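PDB 5MZ5: ALDH21) from Physcomitrella patens subsp. patens, which catalyses the NADP(+)-dependent oxidation of succinic semialdehyde to succinate, as a member of the aldehyde dehydrogenase family. Local coordinates for residues D57-K61 and M124-K128; K106-L111 and I227-E233; Y155-I159 and Q171-K175. All blocks are in the same frame, centred on the assembly; numbering follows the deposited sequence.

Contact 1 of 3, residues D57-K61 and M124-K128; sequences DVTNK and MESGK
Val58, close to the end of strand 55-59, meets the last turn of helix 115-126, its CG1 lying 4.1 Å from Glu125 CB. Setting CG1 anti to the backbone N (chi1 -178°) sends that methyl to the helix, and the branched side chain also packs on Ala68 and Val70 of the neighbouring strand. Of the Glu125 side chain it is the aliphatic root, CB, that meets Val58; its carboxylate is taken by Ser220 OG and Leu219 N. Thr59 works through its carbonyl, whose O accepts from Lys61 NZ at 2.8 Å. At Asn60, CA makes a CA-H...O contact with Met124 O at 3.4 Å, and ND2 lies 3.9 Å from Met124 CG. The amide OD1 binds Tyr62 N and Thr63 N, a role suited to asparagine where a strand gives way to a turn. Met124, flexible and bent at chi2 and chi3, lays its sulfur against Asn60 CA. Lys61 then joins the two segments twice. Its N donates to Met124 O, with 3.0 Å between Lys61 N and that oxygen. Its side chain, bent at chi2 and chi4, curls back so that NZ reaches Glu125 O at 2.8 Å, tilted 26° from the carbonyl plane. With Arg216 O, three carbonyls grip this buried ammonium. Lys61 CB rests 3.7 Å from Gly127 CA, where glycine suits both the positive phi and the close approach. The whole is a glycine-terminated helix C-terminus whose last carbonyls are bonded by Lys61, with Ser126 near the NADP(+)-binding Trp188.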
ATOM      1  N   ASP A  57     -22.253  39.786 -16.256  1.00 30.48           N
ATOM      2  CA  ASP A  57     -23.528  39.223 -16.725  1.00 30.48           C
ATOM      3  C   ASP A  57     -23.389  37.743 -16.992  1.00 32.53           C
ATOM      4  O   ASP A  57     -22.445  37.326 -17.656  1.00 31.44           O
ATOM      5  CB  ASP A  57     -23.983  39.910 -18.022  1.00 32.76           C
ATOM      6  CG  ASP A  57     -24.508  41.330 -17.891  1.00 44.11           C
ATOM      7  OD1 ASP A  57     -24.806  41.751 -16.754  1.00 45.97           O
ATOM      8  OD2 ASP A  57     -24.698  41.991 -18.943  1.00 45.42           O
ATOM      9  N   VAL A  58     -24.330  36.943 -16.488  1.00 28.53           N
ATOM     10  CA  VAL A  58     -24.364  35.506 -16.737  1.00 26.88           C
ATOM     11  C   VAL A  58     -25.646  35.206 -17.500  1.00 32.14           C
ATOM     12  O   VAL A  58     -26.754  35.440 -16.996  1.00 31.80           O
ATOM     13  CB  VAL A  58     -24.174  34.604 -15.491  1.00 28.68           C
ATOM     14  CG1 VAL A  58     -24.189  33.118 -15.883  1.00 26.54           C
ATOM     15  CG2 VAL A  58     -22.883  34.955 -14.754  1.00 28.30           C
ATOM     16  N   THR A  59     -25.484  34.704 -18.726  1.00 28.72           N
ATOM     17  CA  THR A  59     -26.625  34.430 -19.589  1.00 28.74           C
ATOM     18  C   THR A  59     -27.128  33.005 -19.542  1.00 32.59           C
ATOM     19  O   THR A  59     -26.374  32.059 -19.314  1.00 30.42           O
ATOM     20  CB  THR A  59     -26.362  34.845 -21.051  1.00 31.56           C
ATOM     21  OG1 THR A  59     -25.407  33.966 -21.659  1.00 30.97           O
ATOM     22  CG2 THR A  59     -25.968  36.324 -21.204  1.00 24.35           C
ATOM     23  N   ASN A  60     -28.433  32.869 -19.810  1.00 31.46           N
ATOM     24  CA  ASN A  60     -29.110  31.603 -19.997  1.00 29.76           C
ATOM     25  C   ASN A  60     -28.600  31.199 -21.392  1.00 30.98           C
ATOM     26  O   ASN A  60     -28.734  31.967 -22.342  1.00 28.09           O
ATOM     27  CB  ASN A  60     -30.626  31.821 -19.967  1.00 26.18           C
ATOM     28  CG  ASN A  60     -31.463  30.583 -20.207  1.00 40.19           C
ATOM     29  OD1 ASN A  60     -31.209  29.775 -21.111  1.00 37.77           O
ATOM     30  ND2 ASN A  60     -32.539  30.463 -19.458  1.00 30.89           N
ATOM     31  N   LYS A  61     -27.928  30.054 -21.494  1.00 28.50           N
ATOM     32  CA  LYS A  61     -27.293  29.639 -22.752  1.00 28.23           C
ATOM     33  C   LYS A  61     -28.285  29.195 -23.829  1.00 32.92           C
ATOM     34  O   LYS A  61     -27.900  29.102 -25.009  1.00 33.42           O
ATOM     35  CB  LYS A  61     -26.187  28.587 -22.508  1.00 28.46           C
ATOM     36  CG  LYS A  61     -25.057  29.107 -21.617  1.00 24.42           C
ATOM     37  CD  LYS A  61     -24.430  30.451 -22.073  1.00 30.47           C
ATOM     38  CE  LYS A  61     -23.280  30.910 -21.190  1.00 30.75           C
ATOM     39  NZ  LYS A  61     -23.710  31.182 -19.777  1.00 23.63           N
ATOM     40  N   MET A 124     -29.119  26.187 -16.917  1.00 28.91           N
ATOM     41  CA  MET A 124     -29.245  27.590 -17.282  1.00 30.40           C
ATOM     42  C   MET A 124     -27.893  28.200 -17.728  1.00 34.31           C
ATOM     43  O   MET A 124     -27.802  28.738 -18.839  1.00 33.74           O
ATOM     44  CB  MET A 124     -29.898  28.369 -16.115  1.00 33.93           C
ATOM     45  CG  MET A 124     -30.222  29.825 -16.416  1.00 39.52           C
ATOM     46  SD  MET A 124     -28.760  30.883 -16.207  1.00 46.55           S
ATOM     47  CE  MET A 124     -28.737  31.021 -14.409  1.00 43.27           C
ATOM     48  N   GLU A 125     -26.858  28.125 -16.871  1.00 30.37           N
ATOM     49  CA  GLU A 125     -25.581  28.761 -17.194  1.00 30.26           C
ATOM     50  C   GLU A 125     -24.690  27.975 -18.167  1.00 33.87           C
ATOM     51  O   GLU A 125     -23.799  28.578 -18.755  1.00 32.65           O
ATOM     52  CB  GLU A 125     -24.806  29.109 -15.921  1.00 30.85           C
ATOM     53  CG  GLU A 125     -24.196  27.903 -15.217  1.00 36.89           C
ATOM     54  CD  GLU A 125     -23.291  28.232 -14.051  1.00 46.59           C
ATOM     55  OE1 GLU A 125     -22.959  29.424 -13.876  1.00 37.95           O
ATOM     56  OE2 GLU A 125     -22.892  27.295 -13.327  1.00 36.88           O
ATOM     57  N   SER A 126     -24.873  26.644 -18.283  1.00 29.94           N
ATOM     58  CA  SER A 126     -24.009  25.855 -19.161  1.00 29.55           C
ATOM     59  C   SER A 126     -24.675  25.441 -20.469  1.00 32.81           C
ATOM     60  O   SER A 126     -23.976  25.125 -21.434  1.00 32.35           O
ATOM     61  CB  SER A 126     -23.452  24.637 -18.423  1.00 31.01           C
ATOM     62  OG  SER A 126     -24.424  23.612 -18.305  1.00 33.01           O
ATOM     63  N   GLY A 127     -26.007  25.430 -20.486  1.00 27.34           N
ATOM     64  CA  GLY A 127     -26.763  24.993 -21.650  1.00 27.15           C
ATOM     65  C   GLY A 127     -26.869  23.480 -21.762  1.00 30.90           C
ATOM     66  O   GLY A 127     -27.391  22.973 -22.756  1.00 31.12           O
ATOM     67  N   LYS A 128     -26.362  22.727 -20.767  1.00 28.29           N
ATOM     68  CA  LYS A 128     -26.440  21.264 -20.819  1.00 27.34           C
ATOM     69  C   LYS A 128     -27.851  20.781 -20.475  1.00 30.19           C
ATOM     70  O   LYS A 128     -28.500  21.377 -19.618  1.00 27.91           O
ATOM     71  CB  LYS A 128     -25.342  20.571 -19.979  1.00 28.48           C
ATOM     72  CG  LYS A 128     -25.560  20.549 -18.451  1.00 35.66           C
ATOM     73  CD  LYS A 128     -24.436  19.845 -17.706  1.00 39.63           C
ATOM     74  CE  LYS A 128     -23.085  20.511 -17.911  1.00 46.60           C
ATOM     75  NZ  LYS A 128     -21.980  19.511 -17.899  1.00 53.39           N
TER

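Contact 2 of 3, residues K106-L111 and I227-E233; sequences KVVAEL and ILHKIEE
Lys106 lays its chain along Ile231 and ends between two glutamates. Its CB touches Ile231 CD1 at 3.8 Å, the two side chains running alongside each other with opposite sense, and farther out CD passes Ile231 CG2. Because the chain stays extended beyond CG, CE is carried to the carboxylate of Glu233, 3.5 Å from both Glu233 OE1 and Glu233 OE2. At the tip, Lys106 NZ forms a salt bridge with Glu233 OE1 at 2.9 Å, on the syn lone pair of that oxygen. Weak bonds run from NZ to Glu233 OE2 and to Glu232 OE1, the latter 3.2 Å from Lys106 NZ, so one long cation ties together two consecutive acids. This joins helix 97-113 to the last turn of helix 219-229 and the loop that follows it, the helix being that of a beta-alpha-beta crossover between the parallel strands 209-212 and 239-241 of the Rossmann-type nucleotide-binding sheet. Beneath the charges, branched Val107, Ile227 and Ile231 with Leu228 fill the space between helix 97-113 and the end of its neighbour. Val107 CG2 fits among Leu228 CD2, 3.7 Å away, Ile227 CG2 and Ile231 CD1, while Phe144 of helix 130-151 also packs on Val107. Ile227 spreads its branches over Glu110 CB and, through CD1, towards Leu111 CD2. Bent at chi2 (-79°), Glu110 turns its carboxylate to Lys230, whose NZ meets Glu110 OE1 at 2.9 Å from above the carboxylate plane, 57° out of it.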
ATOM      1  N   LYS A 106     -20.796  18.028   5.275  1.00 23.37           N
ATOM      2  CA  LYS A 106     -21.763  19.121   5.314  1.00 23.91           C
ATOM      3  C   LYS A 106     -22.034  19.635   3.894  1.00 26.10           C
ATOM      4  O   LYS A 106     -23.158  20.004   3.594  1.00 24.92           O
ATOM      5  CB  LYS A 106     -21.310  20.247   6.258  1.00 27.37           C
ATOM      6  CG  LYS A 106     -21.567  19.923   7.717  1.00 34.02           C
ATOM      7  CD  LYS A 106     -21.024  21.015   8.634  1.00 42.59           C
ATOM      8  CE  LYS A 106     -21.216  20.650  10.089  1.00 42.34           C
ATOM      9  NZ  LYS A 106     -21.182  21.848  10.972  1.00 52.23           N
ATOM     10  N   VAL A 107     -21.010  19.601   3.006  1.00 22.94           N
ATOM     11  CA  VAL A 107     -21.155  19.983   1.598  1.00 21.94           C
ATOM     12  C   VAL A 107     -22.069  18.935   0.908  1.00 27.21           C
ATOM     13  O   VAL A 107     -22.998  19.324   0.209  1.00 27.00           O
ATOM     14  CB  VAL A 107     -19.783  20.148   0.861  1.00 23.27           C
ATOM     15  CG1 VAL A 107     -19.979  20.432  -0.628  1.00 21.86           C
ATOM     16  CG2 VAL A 107     -18.947  21.243   1.502  1.00 22.20           C
ATOM     17  N   VAL A 108     -21.818  17.628   1.151  1.00 24.55           N
ATOM     18  CA  VAL A 108     -22.619  16.507   0.624  1.00 25.47           C
ATOM     19  C   VAL A 108     -24.116  16.698   0.988  1.00 32.19           C
ATOM     20  O   VAL A 108     -24.966  16.651   0.090  1.00 32.19           O
ATOM     21  CB  VAL A 108     -22.060  15.130   1.089  1.00 28.34           C
ATOM     22  CG1 VAL A 108     -23.043  13.989   0.819  1.00 28.24           C
ATOM     23  CG2 VAL A 108     -20.708  14.837   0.446  1.00 27.21           C
ATOM     24  N   ALA A 109     -24.407  16.993   2.277  1.00 29.41           N
ATOM     25  CA  ALA A 109     -25.753  17.216   2.814  1.00 30.05           C
ATOM     26  C   ALA A 109     -26.457  18.417   2.169  1.00 33.01           C
ATOM     27  O   ALA A 109     -27.639  18.319   1.826  1.00 31.58           O
ATOM     28  CB  ALA A 109     -25.707  17.377   4.333  1.00 31.00           C
ATOM     29  N   GLU A 110     -25.726  19.523   1.965  1.00 29.59           N
ATOM     30  CA  GLU A 110     -26.269  20.723   1.322  1.00 29.56           C
ATOM     31  C   GLU A 110     -26.520  20.532  -0.180  1.00 32.10           C
ATOM     32  O   GLU A 110     -27.518  21.050  -0.683  1.00 32.94           O
ATOM     33  CB  GLU A 110     -25.406  21.949   1.606  1.00 31.27           C
ATOM     34  CG  GLU A 110     -25.982  22.860   2.681  1.00 46.43           C
ATOM     35  CD  GLU A 110     -27.107  23.770   2.216  1.00 70.21           C
ATOM     36  OE1 GLU A 110     -26.814  24.776   1.531  1.00 69.09           O
ATOM     37  OE2 GLU A 110     -28.280  23.494   2.559  1.00 61.72           O
ATOM     38  N   LEU A 111     -25.647  19.768  -0.882  1.00 26.39           N
ATOM     39  CA  LEU A 111     -25.836  19.443  -2.305  1.00 25.84           C
ATOM     40  C   LEU A 111     -27.092  18.589  -2.518  1.00 31.18           C
ATOM     41  O   LEU A 111     -27.835  18.825  -3.462  1.00 31.91           O
ATOM     42  CB  LEU A 111     -24.613  18.750  -2.916  1.00 24.41           C
ATOM     43  CG  LEU A 111     -23.328  19.572  -3.057  1.00 27.99           C
ATOM     44  CD1 LEU A 111     -22.131  18.669  -3.261  1.00 27.51           C
ATOM     45  CD2 LEU A 111     -23.421  20.580  -4.182  1.00 28.99           C
ATOM     46  N   ILE A 227     -22.424  27.418   0.387  1.00 26.86           N
ATOM     47  CA  ILE A 227     -22.412  26.222   1.224  1.00 26.56           C
ATOM     48  C   ILE A 227     -21.213  26.293   2.194  1.00 30.23           C
ATOM     49  O   ILE A 227     -21.403  26.168   3.392  1.00 30.97           O
ATOM     50  CB  ILE A 227     -22.401  24.941   0.339  1.00 28.57           C
ATOM     51  CG1 ILE A 227     -23.744  24.779  -0.413  1.00 28.58           C
ATOM     52  CG2 ILE A 227     -22.020  23.688   1.157  1.00 28.56           C
ATOM     53  CD1 ILE A 227     -23.723  23.841  -1.611  1.00 30.30           C
ATOM     54  N   LEU A 228     -20.009  26.569   1.667  1.00 25.90           N
ATOM     55  CA  LEU A 228     -18.774  26.637   2.437  1.00 25.30           C
ATOM     56  C   LEU A 228     -18.768  27.722   3.489  1.00 28.16           C
ATOM     57  O   LEU A 228     -18.249  27.502   4.577  1.00 27.59           O
ATOM     58  CB  LEU A 228     -17.552  26.766   1.503  1.00 24.92           C
ATOM     59  CG  LEU A 228     -17.193  25.546   0.666  1.00 27.82           C
ATOM     60  CD1 LEU A 228     -16.027  25.860  -0.230  1.00 27.33           C
ATOM     61  CD2 LEU A 228     -16.891  24.331   1.544  1.00 26.52           C
ATOM     62  N   HIS A 229     -19.372  28.881   3.174  1.00 24.47           N
ATOM     63  CA  HIS A 229     -19.496  30.036   4.059  1.00 24.27           C
ATOM     64  C   HIS A 229     -20.221  29.700   5.371  1.00 26.82           C
ATOM     65  O   HIS A 229     -19.858  30.230   6.411  1.00 25.95           O
ATOM     66  CB  HIS A 229     -20.198  31.197   3.310  1.00 25.57           C
ATOM     67  CG  HIS A 229     -20.661  32.305   4.205  1.00 30.44           C
ATOM     68  ND1 HIS A 229     -19.755  33.091   4.924  1.00 32.67           N
ATOM     69  CD2 HIS A 229     -21.919  32.698   4.516  1.00 32.39           C
ATOM     70  CE1 HIS A 229     -20.492  33.928   5.636  1.00 32.30           C
ATOM     71  NE2 HIS A 229     -21.797  33.737   5.420  1.00 32.93           N
ATOM     72  N   LYS A 230     -21.231  28.815   5.325  1.00 25.16           N
ATOM     73  CA  LYS A 230     -22.027  28.406   6.485  1.00 26.18           C
ATOM     74  C   LYS A 230     -21.350  27.313   7.332  1.00 32.74           C
ATOM     75  O   LYS A 230     -21.901  26.932   8.361  1.00 34.10           O
ATOM     76  CB  LYS A 230     -23.428  27.935   6.024  1.00 29.64           C
ATOM     77  CG  LYS A 230     -24.277  29.020   5.337  1.00 44.20           C
ATOM     78  CD  LYS A 230     -25.589  28.451   4.721  1.00 56.00           C
ATOM     79  CE  LYS A 230     -25.410  27.666   3.430  1.00 62.98           C
ATOM     80  NZ  LYS A 230     -26.698  27.373   2.743  1.00 65.35           N
ATOM     81  N   ILE A 231     -20.160  26.811   6.922  1.00 29.72           N
ATOM     82  CA  ILE A 231     -19.482  25.738   7.659  1.00 29.08           C
ATOM     83  C   ILE A 231     -18.446  26.318   8.643  1.00 34.43           C
ATOM     84  O   ILE A 231     -17.373  26.779   8.245  1.00 33.20           O
ATOM     85  CB  ILE A 231     -18.920  24.633   6.717  1.00 30.65           C
ATOM     86  CG1 ILE A 231     -20.059  24.026   5.859  1.00 29.31           C
ATOM     87  CG2 ILE A 231     -18.177  23.547   7.524  1.00 30.56           C
ATOM     88  CD1 ILE A 231     -19.607  23.197   4.669  1.00 28.20           C
ATOM     89  N   GLU A 232     -18.796  26.252   9.939  1.00 33.44           N
ATOM     90  CA  GLU A 232     -18.041  26.766  11.084  1.00 34.76           C
ATOM     91  C   GLU A 232     -16.669  26.106  11.276  1.00 38.01           C
ATOM     92  O   GLU A 232     -15.740  26.799  11.689  1.00 37.52           O
ATOM     93  CB  GLU A 232     -18.880  26.709  12.379  1.00 37.35           C
ATOM     94  CG  GLU A 232     -19.411  25.322  12.748  1.00 55.94           C
ATOM     95  CD  GLU A 232     -20.808  24.951  12.268  1.00 81.47           C
ATOM     96  OE1 GLU A 232     -21.078  25.026  11.046  1.00 55.76           O
ATOM     97  OE2 GLU A 232     -21.623  24.539  13.124  1.00 83.57           O
ATOM     98  N   GLU A 233     -16.541  24.786  10.969  1.00 34.69           N
ATOM     99  CA  GLU A 233     -15.296  24.004  11.068  1.00 34.28           C
ATOM    100  C   GLU A 233     -14.199  24.540  10.140  1.00 36.64           C
ATOM    101  O   GLU A 233     -13.015  24.365  10.428  1.00 36.49           O
ATOM    102  CB  GLU A 233     -15.535  22.524  10.706  1.00 35.68           C
ATOM    103  CG  GLU A 233     -16.270  21.704  11.751  1.00 46.18           C
ATOM    104  CD  GLU A 233     -17.773  21.605  11.593  1.00 69.52           C
ATOM    105  OE1 GLU A 233     -18.386  22.528  11.008  1.00 53.70           O
ATOM    106  OE2 GLU A 233     -18.345  20.613  12.100  1.00 73.73           O
TER

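Contact 3 of 3, residues Y155-I159 and Q171-K175; sequences YGEHI and QGIVK
Residues 156-159 and 171-175 run antiparallel, their strand axes 4.7 Å apart at closest approach and inclined at 172°. They form a beta hairpin of the small three-stranded sheet, completed by strand 502-510, that serves as the oligomerisation arm of aldehyde dehydrogenases. Glu157 and Val174 make a hydrogen-bonded pair: Glu157 N gives to Val174 O at 2.9 Å and Val174 N returns to Glu157 O. His158 and Ile173 follow as a non-hydrogen-bonded pair, and then Ile159 with Gly172 is hydrogen-bonded again, Ile159 N reaching Gly172 O at 2.8 Å. Gly156, His158 and Glu157 also pair with a strand of the second subunit, so the sheet continues across the interface.

Side chains alternate between the faces. With Glu157 on their side, Ile159 and Val174 pack by Ile159 CD1 on Val174 CG2 at 3.7 Å, branched residues suited to a strand; Pro480 of the third subunit covers both. Ile159 CG1 stands between the backbone N and the carbonyl carbon (chi1 63°), lying over Gly172, where the lack of a side chain gives it room. Glu157 sends its carboxylate towards the third subunit, with a weak hydrogen bond to Tyr496 there.

On the other face, His158 CD2 approaches Ile173 CG1 at 3.9 Å, and Gly172 O lies over one face of the imidazole, displaced from the ring centre. Histidine is apt here because a flat ring can cover the backbone while offering an N-H at its edge. The Gln171 amide stands nearly perpendicular to that ring, and His158 NE2 donates in its own plane to a lone pair of Gln171 OE1, 2.8 Å away.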
ATOM      1  N   TYR A 155      -2.566   8.169   4.890  1.00 22.78           N
ATOM      2  CA  TYR A 155      -1.598   7.296   5.545  1.00 23.96           C
ATOM      3  C   TYR A 155      -0.173   7.687   5.242  1.00 28.85           C
ATOM      4  O   TYR A 155       0.127   8.284   4.202  1.00 29.92           O
ATOM      5  CB  TYR A 155      -1.830   5.817   5.147  1.00 25.19           C
ATOM      6  CG  TYR A 155      -3.198   5.293   5.520  1.00 28.72           C
ATOM      7  CD1 TYR A 155      -3.687   5.424   6.816  1.00 31.03           C
ATOM      8  CD2 TYR A 155      -4.012   4.673   4.574  1.00 29.84           C
ATOM      9  CE1 TYR A 155      -4.946   4.937   7.169  1.00 32.11           C
ATOM     10  CE2 TYR A 155      -5.268   4.164   4.920  1.00 30.95           C
ATOM     11  CZ  TYR A 155      -5.730   4.300   6.220  1.00 38.26           C
ATOM     12  OH  TYR A 155      -6.975   3.839   6.573  1.00 35.81           O
ATOM     13  N   GLY A 156       0.692   7.359   6.175  1.00 24.21           N
ATOM     14  CA  GLY A 156       2.117   7.549   6.012  1.00 24.52           C
ATOM     15  C   GLY A 156       2.777   6.189   6.114  1.00 27.89           C
ATOM     16  O   GLY A 156       2.098   5.169   6.261  1.00 25.00           O
ATOM     17  N   GLU A 157       4.093   6.159   6.050  1.00 26.59           N
ATOM     18  CA  GLU A 157       4.802   4.886   6.152  1.00 27.85           C
ATOM     19  C   GLU A 157       5.775   4.893   7.307  1.00 30.74           C
ATOM     20  O   GLU A 157       6.362   5.917   7.630  1.00 32.06           O
ATOM     21  CB  GLU A 157       5.662   4.624   4.897  1.00 29.59           C
ATOM     22  CG  GLU A 157       5.031   4.717   3.519  1.00 44.77           C
ATOM     23  CD  GLU A 157       6.077   4.356   2.476  1.00 67.64           C
ATOM     24  OE1 GLU A 157       6.804   5.268   2.012  1.00 59.61           O
ATOM     25  OE2 GLU A 157       6.248   3.139   2.223  1.00 51.26           O
ATOM     26  N   HIS A 158       5.996   3.725   7.863  1.00 27.58           N
ATOM     27  CA  HIS A 158       7.078   3.458   8.768  1.00 28.12           C
ATOM     28  C   HIS A 158       8.084   2.674   7.900  1.00 30.44           C
ATOM     29  O   HIS A 158       7.747   1.623   7.355  1.00 28.06           O
ATOM     30  CB  HIS A 158       6.679   2.672  10.009  1.00 29.76           C
ATOM     31  CG  HIS A 158       7.854   2.564  10.909  1.00 34.98           C
ATOM     32  ND1 HIS A 158       8.735   1.497  10.815  1.00 38.48           N
ATOM     33  CD2 HIS A 158       8.383   3.499  11.729  1.00 37.98           C
ATOM     34  CE1 HIS A 158       9.725   1.784  11.643  1.00 38.91           C
ATOM     35  NE2 HIS A 158       9.550   2.979  12.217  1.00 39.02           N
ATOM     36  N   ILE A 159       9.270   3.248   7.679  1.00 29.29           N
ATOM     37  CA  ILE A 159      10.247   2.621   6.795  1.00 29.47           C
ATOM     38  C   ILE A 159      11.526   2.213   7.524  1.00 31.79           C
ATOM     39  O   ILE A 159      12.081   3.010   8.289  1.00 30.77           O
ATOM     40  CB  ILE A 159      10.559   3.475   5.507  1.00 32.57           C
ATOM     41  CG1 ILE A 159      11.199   4.855   5.834  1.00 32.99           C
ATOM     42  CG2 ILE A 159       9.314   3.627   4.609  1.00 33.24           C
ATOM     43  CD1 ILE A 159      11.807   5.637   4.580  1.00 37.54           C
ATOM     44  N   GLN A 171      15.779   4.290  11.121  1.00 23.52           N
ATOM     45  CA  GLN A 171      14.392   4.029  10.736  1.00 22.36           C
ATOM     46  C   GLN A 171      13.801   5.387  10.369  1.00 24.38           C
ATOM     47  O   GLN A 171      14.347   6.430  10.739  1.00 23.69           O
ATOM     48  CB  GLN A 171      13.599   3.339  11.880  1.00 23.26           C
ATOM     49  CG  GLN A 171      13.286   4.258  13.058  1.00 29.19           C
ATOM     50  CD  GLN A 171      12.684   3.533  14.223  1.00 41.39           C
ATOM     51  OE1 GLN A 171      11.536   3.071  14.163  1.00 33.41           O
ATOM     52  NE2 GLN A 171      13.413   3.504  15.337  1.00 30.08           N
ATOM     53  N   GLY A 172      12.710   5.366   9.649  1.00 21.12           N
ATOM     54  CA  GLY A 172      12.060   6.592   9.223  1.00 21.26           C
ATOM     55  C   GLY A 172      10.561   6.545   9.293  1.00 27.49           C
ATOM     56  O   GLY A 172       9.952   5.475   9.173  1.00 29.00           O
ATOM     57  N   ILE A 173       9.964   7.703   9.533  1.00 25.20           N
ATOM     58  CA  ILE A 173       8.517   7.903   9.494  1.00 24.98           C
ATOM     59  C   ILE A 173       8.297   8.884   8.347  1.00 27.21           C
ATOM     60  O   ILE A 173       8.820   9.996   8.382  1.00 23.50           O
ATOM     61  CB  ILE A 173       7.896   8.404  10.829  1.00 28.84           C
ATOM     62  CG1 ILE A 173       8.065   7.346  11.949  1.00 29.17           C
ATOM     63  CG2 ILE A 173       6.398   8.788  10.616  1.00 30.44           C
ATOM     64  CD1 ILE A 173       7.951   7.900  13.353  1.00 29.84           C
ATOM     65  N   VAL A 174       7.568   8.443   7.321  1.00 26.05           N
ATOM     66  CA  VAL A 174       7.247   9.251   6.148  1.00 26.33           C
ATOM     67  C   VAL A 174       5.801   9.703   6.290  1.00 31.88           C
ATOM     68  O   VAL A 174       4.911   8.870   6.401  1.00 33.54           O
ATOM     69  CB  VAL A 174       7.488   8.489   4.818  1.00 29.63           C
ATOM     70  CG1 VAL A 174       7.236   9.398   3.621  1.00 29.09           C
ATOM     71  CG2 VAL A 174       8.899   7.915   4.764  1.00 29.76           C
ATOM     72  N   LYS A 175       5.577  11.015   6.313  1.00 27.51           N
ATOM     73  CA  LYS A 175       4.253  11.600   6.485  1.00 27.43           C
ATOM     74  C   LYS A 175       4.041  12.660   5.405  1.00 30.40           C
ATOM     75  O   LYS A 175       5.001  13.210   4.879  1.00 30.04           O
ATOM     76  CB  LYS A 175       4.164  12.205   7.906  1.00 30.76           C
ATOM     77  CG  LYS A 175       2.782  12.431   8.456  1.00 44.83           C
ATOM     78  CD  LYS A 175       2.838  12.504   9.968  1.00 54.91           C
ATOM     79  CE  LYS A 175       2.273  13.789  10.512  1.00 61.37           C
ATOM     80  NZ  LYS A 175       2.173  13.739  11.995  1.00 67.25           N
TER

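In the fold
From the N terminus, the chain first passes 57-61, then the helix carrying 106-111, and at 124-128 contact 1 closes. Contact 2 is already open by then and crosses it: 106-111 lies within the loop of contact 1, but its partner 227-233 comes much later. Contact 3 opens and closes inside that long excursion, as a short hairpin between 155-159 and 171-175. With centres 25 Å apart, contact 1 ties the edge strand 55-59 of the N-terminal sheet to helix 115-126, while contact 2 ties helix 97-113 to helix 219-229 beside the nucleotide-binding sheet; contact 3, about 49 Å from contact 1 between centres, builds the arm that meets other subunits.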